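Local coordinates for thiol-disulfide oxidoreductase (Bacteroides thetaiotaomicron, PDB 3FW2), which is a putative thiol-disulfide oxidoreductase of the TlpA-like family, represented here by its C-terminal thioredoxin-like domain, at residues G8-F13 against S124-I129; S35-F40 against P118-L123. All coordinates share one frame; numbering follows the deposited sequence.

Interaction 1 of 2, residues G8-F13 against S124-I129; sequences GKYAPF and SSDGKI
Three backbone hydrogen bonds stitch the N-terminal loop G8-F13 to the chain that leaves the turn at S124-G127. G8 N gives to I129 O at 2.7 Å; I129 N returns a bond to K9 O at 2.9 Å; and A11 N reaches G127 O at 2.8 Å. They flank Y10 and K128, whose CA atoms lie 4.4 Å apart in a single bridge. Two of these acceptors also take a CA-H...O contact, K9 O from K128 CA and G127 O from Y10 CA.

Among the side chains, the aliphatic part of K128 lies over one face of the Y10 ring, CD sitting 4.1 Å from the centroid and displaced toward the rim, a CH-pi contact. The bend at chi2 (82°) sets K128 CD over the ring and 3.5 Å from G8 O, and the bend at chi3 (70°) carries CE on past Y10 CE1. D126 O meets the same ring at its edge, 3.5 Å from Y10 CE1. Shortened to an alanine, K128 would probably leave this ring face without its aliphatic cover and Y10 freer to turn. I129 holds CG1 beside its backbone N (chi1 -63°), where it lies against K9 O, while CD1 makes a looser apolar contact with P12 CD; the side chain also packs on I121 and L123 of strand 119-123.

The turn is a type I beta turn closed by G127 N to S124 O, with G127 at positive phi. It joins antiparallel strands 119-123 and 129-132 into a beta hairpin of the thioredoxin-like fold, and the N-terminal segment is bridged to it at K128, at the entrance to the edge strand.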
# COMPACT_ATOMS: atom_id res chain seq x y z
N GLY A 8 2.17 17.79 -16.01
CA GLY A 8 1.95 18.32 -17.35
C GLY A 8 1.19 17.40 -18.30
O GLY A 8 0.71 17.85 -19.35
N LYS A 9 1.05 16.12 -17.94
CA LYS A 9 0.27 15.16 -18.72
C LYS A 9 -1.17 15.33 -18.36
O LYS A 9 -1.48 15.89 -17.31
CB LYS A 9 0.70 13.73 -18.40
CG LYS A 9 2.11 13.38 -18.82
CD LYS A 9 2.19 13.08 -20.29
CE LYS A 9 3.63 12.87 -20.74
NZ LYS A 9 4.30 11.73 -20.04
N TYR A 10 -2.08 14.85 -19.21
CA TYR A 10 -3.48 14.79 -18.84
C TYR A 10 -3.71 13.61 -17.90
O TYR A 10 -3.17 12.53 -18.15
CB TYR A 10 -4.34 14.63 -20.08
CG TYR A 10 -4.49 15.89 -20.89
CD1 TYR A 10 -5.17 17.00 -20.35
CD2 TYR A 10 -4.01 15.98 -22.19
CE1 TYR A 10 -5.37 18.15 -21.09
CE2 TYR A 10 -4.19 17.14 -22.94
CZ TYR A 10 -4.87 18.22 -22.39
OH TYR A 10 -5.07 19.39 -23.11
N ALA A 11 -4.51 13.82 -16.85
CA ALA A 11 -4.82 12.79 -15.85
C ALA A 11 -5.37 11.51 -16.51
O ALA A 11 -6.29 11.60 -17.30
CB ALA A 11 -5.89 13.35 -14.87
N PRO A 12 -4.86 10.31 -16.14
CA PRO A 12 -5.55 9.08 -16.56
C PRO A 12 -7.02 9.02 -16.14
O PRO A 12 -7.41 9.55 -15.06
CB PRO A 12 -4.76 7.96 -15.85
CG PRO A 12 -3.33 8.55 -15.68
CD PRO A 12 -3.61 10.03 -15.39
N PHE A 13 -7.84 8.40 -16.97
CA PHE A 13 -9.25 8.31 -16.63
C PHE A 13 -9.47 7.50 -15.38
O PHE A 13 -8.74 6.52 -15.13
CB PHE A 13 -9.99 7.66 -17.77
CG PHE A 13 -11.45 7.53 -17.53
CD1 PHE A 13 -12.27 8.64 -17.54
CD2 PHE A 13 -12.00 6.29 -17.37
CE1 PHE A 13 -13.66 8.49 -17.35
CE2 PHE A 13 -13.38 6.15 -17.19
CZ PHE A 13 -14.18 7.22 -17.17
N SER A 124 -5.53 20.57 -12.92
CA SER A 124 -6.22 21.77 -13.40
C SER A 124 -7.65 21.41 -13.86
O SER A 124 -7.99 20.21 -13.99
CB SER A 124 -5.36 22.42 -14.51
OG SER A 124 -5.53 21.70 -15.70
N SER A 125 -8.50 22.40 -14.12
CA SER A 125 -9.89 22.08 -14.58
C SER A 125 -9.93 21.38 -15.92
O SER A 125 -10.89 20.67 -16.20
CB SER A 125 -10.78 23.31 -14.63
OG SER A 125 -10.29 24.23 -15.60
N ASP A 126 -8.87 21.51 -16.72
CA ASP A 126 -8.79 20.74 -17.97
C ASP A 126 -8.16 19.35 -17.83
O ASP A 126 -7.95 18.65 -18.84
CB ASP A 126 -8.11 21.56 -19.09
CG ASP A 126 -6.66 21.80 -18.85
OD1 ASP A 126 -6.14 21.41 -17.77
OD2 ASP A 126 -6.00 22.36 -19.76
N GLY A 127 -7.88 18.93 -16.59
CA GLY A 127 -7.35 17.62 -16.35
C GLY A 127 -5.84 17.51 -16.35
O GLY A 127 -5.30 16.41 -16.19
N LYS A 128 -5.13 18.62 -16.52
CA LYS A 128 -3.67 18.56 -16.58
C LYS A 128 -3.11 18.34 -15.16
O LYS A 128 -3.63 18.95 -14.24
CB LYS A 128 -3.11 19.90 -17.05
CG LYS A 128 -1.91 19.80 -17.86
CD LYS A 128 -2.33 19.49 -19.33
CE LYS A 128 -3.01 20.66 -20.01
NZ LYS A 128 -3.30 20.34 -21.44
N ILE A 129 -2.06 17.54 -15.03
CA ILE A 129 -1.42 17.28 -13.77
C ILE A 129 -0.50 18.43 -13.41
O ILE A 129 0.55 18.66 -14.09
CB ILE A 129 -0.65 15.96 -13.77
CG1 ILE A 129 -1.64 14.80 -13.97
CG2 ILE A 129 0.14 15.77 -12.43
CD1 ILE A 129 -0.99 13.48 -14.28

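Interaction 2 of 2, residues S35-F40 against P118-L123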
# COMPACT_ATOMS: atom_id res chain seq x y z
N SER A 35 -10.53 22.93 -10.64
CA SER A 35 -9.30 22.19 -10.35
C SER A 35 -9.64 21.17 -9.27
O SER A 35 -10.64 21.32 -8.56
CB SER A 35 -8.22 23.12 -9.87
OG SER A 35 -7.87 24.05 -10.90
N LEU A 36 -8.86 20.10 -9.18
CA LEU A 36 -9.24 18.98 -8.34
C LEU A 36 -8.03 18.45 -7.58
O LEU A 36 -7.04 18.06 -8.18
CB LEU A 36 -9.89 17.88 -9.16
CG LEU A 36 -10.40 16.64 -8.44
CD1 LEU A 36 -11.49 16.93 -7.42
CD2 LEU A 36 -10.86 15.60 -9.51
N LEU A 37 -8.14 18.42 -6.24
CA LEU A 37 -7.16 17.82 -5.37
C LEU A 37 -7.66 16.44 -4.99
O LEU A 37 -8.69 16.29 -4.35
CB LEU A 37 -7.01 18.65 -4.10
CG LEU A 37 -6.00 18.10 -3.09
CD1 LEU A 37 -4.55 18.06 -3.59
CD2 LEU A 37 -6.06 18.91 -1.80
N ILE A 38 -6.88 15.44 -5.40
CA ILE A 38 -7.21 14.01 -5.22
C ILE A 38 -6.26 13.44 -4.20
O ILE A 38 -5.03 13.58 -4.38
CB ILE A 38 -7.08 13.21 -6.48
CG1 ILE A 38 -8.04 13.72 -7.58
CG2 ILE A 38 -7.38 11.75 -6.22
CD1 ILE A 38 -7.89 12.92 -8.91
N ASN A 39 -6.79 12.94 -3.07
CA ASN A 39 -5.96 12.30 -2.05
C ASN A 39 -6.20 10.79 -2.00
O ASN A 39 -7.36 10.31 -2.09
CB ASN A 39 -6.12 12.95 -0.68
CG ASN A 39 -7.43 12.57 0.01
OD1 ASN A 39 -7.47 11.72 0.94
ND2 ASN A 39 -8.48 13.19 -0.40
N PHE A 40 -5.13 10.05 -1.86
CA PHE A 40 -5.17 8.60 -1.81
C PHE A 40 -4.80 8.11 -0.40
O PHE A 40 -3.87 8.63 0.23
CB PHE A 40 -4.15 8.00 -2.77
CG PHE A 40 -4.43 8.26 -4.24
CD1 PHE A 40 -5.17 7.37 -4.98
CD2 PHE A 40 -4.00 9.41 -4.84
CE1 PHE A 40 -5.42 7.60 -6.33
CE2 PHE A 40 -4.28 9.63 -6.20
CZ PHE A 40 -4.98 8.71 -6.91
N PRO A 118 -0.03 7.89 2.50
CA PRO A 118 -0.84 8.77 1.69
C PRO A 118 -0.13 9.31 0.48
O PRO A 118 1.13 9.41 0.43
CB PRO A 118 -1.16 9.94 2.63
CG PRO A 118 -0.07 9.88 3.62
CD PRO A 118 0.20 8.45 3.83
N ALA A 119 -0.93 9.72 -0.52
CA ALA A 119 -0.40 10.42 -1.69
C ALA A 119 -1.45 11.41 -2.10
O ALA A 119 -2.61 11.28 -1.72
CB ALA A 119 -0.16 9.39 -2.88
N ASN A 120 -1.07 12.40 -2.92
CA ASN A 120 -2.06 13.26 -3.56
C ASN A 120 -1.61 13.75 -4.94
O ASN A 120 -0.45 13.57 -5.37
CB ASN A 120 -2.51 14.39 -2.64
CG ASN A 120 -1.44 15.39 -2.37
OD1 ASN A 120 -0.77 15.81 -3.30
ND2 ASN A 120 -1.30 15.81 -1.09
N ILE A 121 -2.56 14.31 -5.67
CA ILE A 121 -2.29 14.82 -7.00
C ILE A 121 -3.26 15.95 -7.24
O ILE A 121 -4.42 15.88 -6.80
CB ILE A 121 -2.36 13.72 -8.09
CG1 ILE A 121 -1.87 14.27 -9.43
CG2 ILE A 121 -3.77 13.20 -8.28
CD1 ILE A 121 -1.54 13.21 -10.49
N LEU A 122 -2.80 16.98 -7.92
CA LEU A 122 -3.60 18.20 -8.17
C LEU A 122 -3.74 18.37 -9.66
O LEU A 122 -2.75 18.37 -10.35
CB LEU A 122 -2.90 19.39 -7.56
CG LEU A 122 -3.53 20.78 -7.71
CD1 LEU A 122 -4.94 20.82 -7.02
CD2 LEU A 122 -2.61 21.83 -7.10
N LEU A 123 -5.00 18.48 -10.10
CA LEU A 123 -5.33 18.65 -11.50
C LEU A 123 -5.88 20.02 -11.76
O LEU A 123 -6.68 20.54 -11.00
CB LEU A 123 -6.39 17.65 -11.89
CG LEU A 123 -6.18 16.17 -11.54
CD1 LEU A 123 -7.28 15.21 -12.15
CD2 LEU A 123 -4.77 15.80 -12.06
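F40, L123 and I121 give up the most surface as strand 35-40 pairs antiparallel with strand 119-123. F40 N donates to A119 O at 2.8 Å, and the same oxygen lies at the edge of the F40 ring, in its plane. With CG beside the backbone N (chi1 -66°), the ring runs along I121, CE2 standing 4.2 Å from I121 CG2. That methyl also packs 3.8 Å from I38 CB, the two isoleucines pointing the same way, while I38 N and I121 N exchange bonds with each other's carbonyl oxygens. L123 does likewise with L36, its N giving to L36 O at 2.8 Å, and its CD1 meets I38 CD1 at 4.0 Å as the two side chains cross.

F40, I38 and L36 thus share a sheet face with A119, I121 and L123. On the other face L122 CD1 lies 4.2 Å from L37 CB, and helix 136-149 packs on L122. This second face also carries N39 and N120, the latter with its ND2 bonded to L134 O. Six backbone bonds satisfy the peptide groups that join L36 to L123, I38 to I121 and F40 to A119, so on the face of these six residues the side chains make purely apolar contacts.

Interaction 2 joins the central strand 35-41 to its neighbour 119-123, and interaction 1 lies at the edge, where strand 129-132 begins; interaction 2 is nested within the loop that interaction 1 closes. Their centres are 11 Å apart, yet they share packing. A11 CB touches L123 CD1 at 3.6 Å, and I129 CG2 meets I121 CD1 at 3.6 Å, so the N-terminal loop and the hairpin extend the apolar face that bears I38 and F40. At the far end of strand 119-123, P118 follows a cis peptide bond and touches Q50 and S53 of helix 48-64, consistent with the cis-proline that faces the CXXC site in thioredoxins. The N120 side chain lies about 3 Å from a bound acetate, probably from the crystallisation liquor.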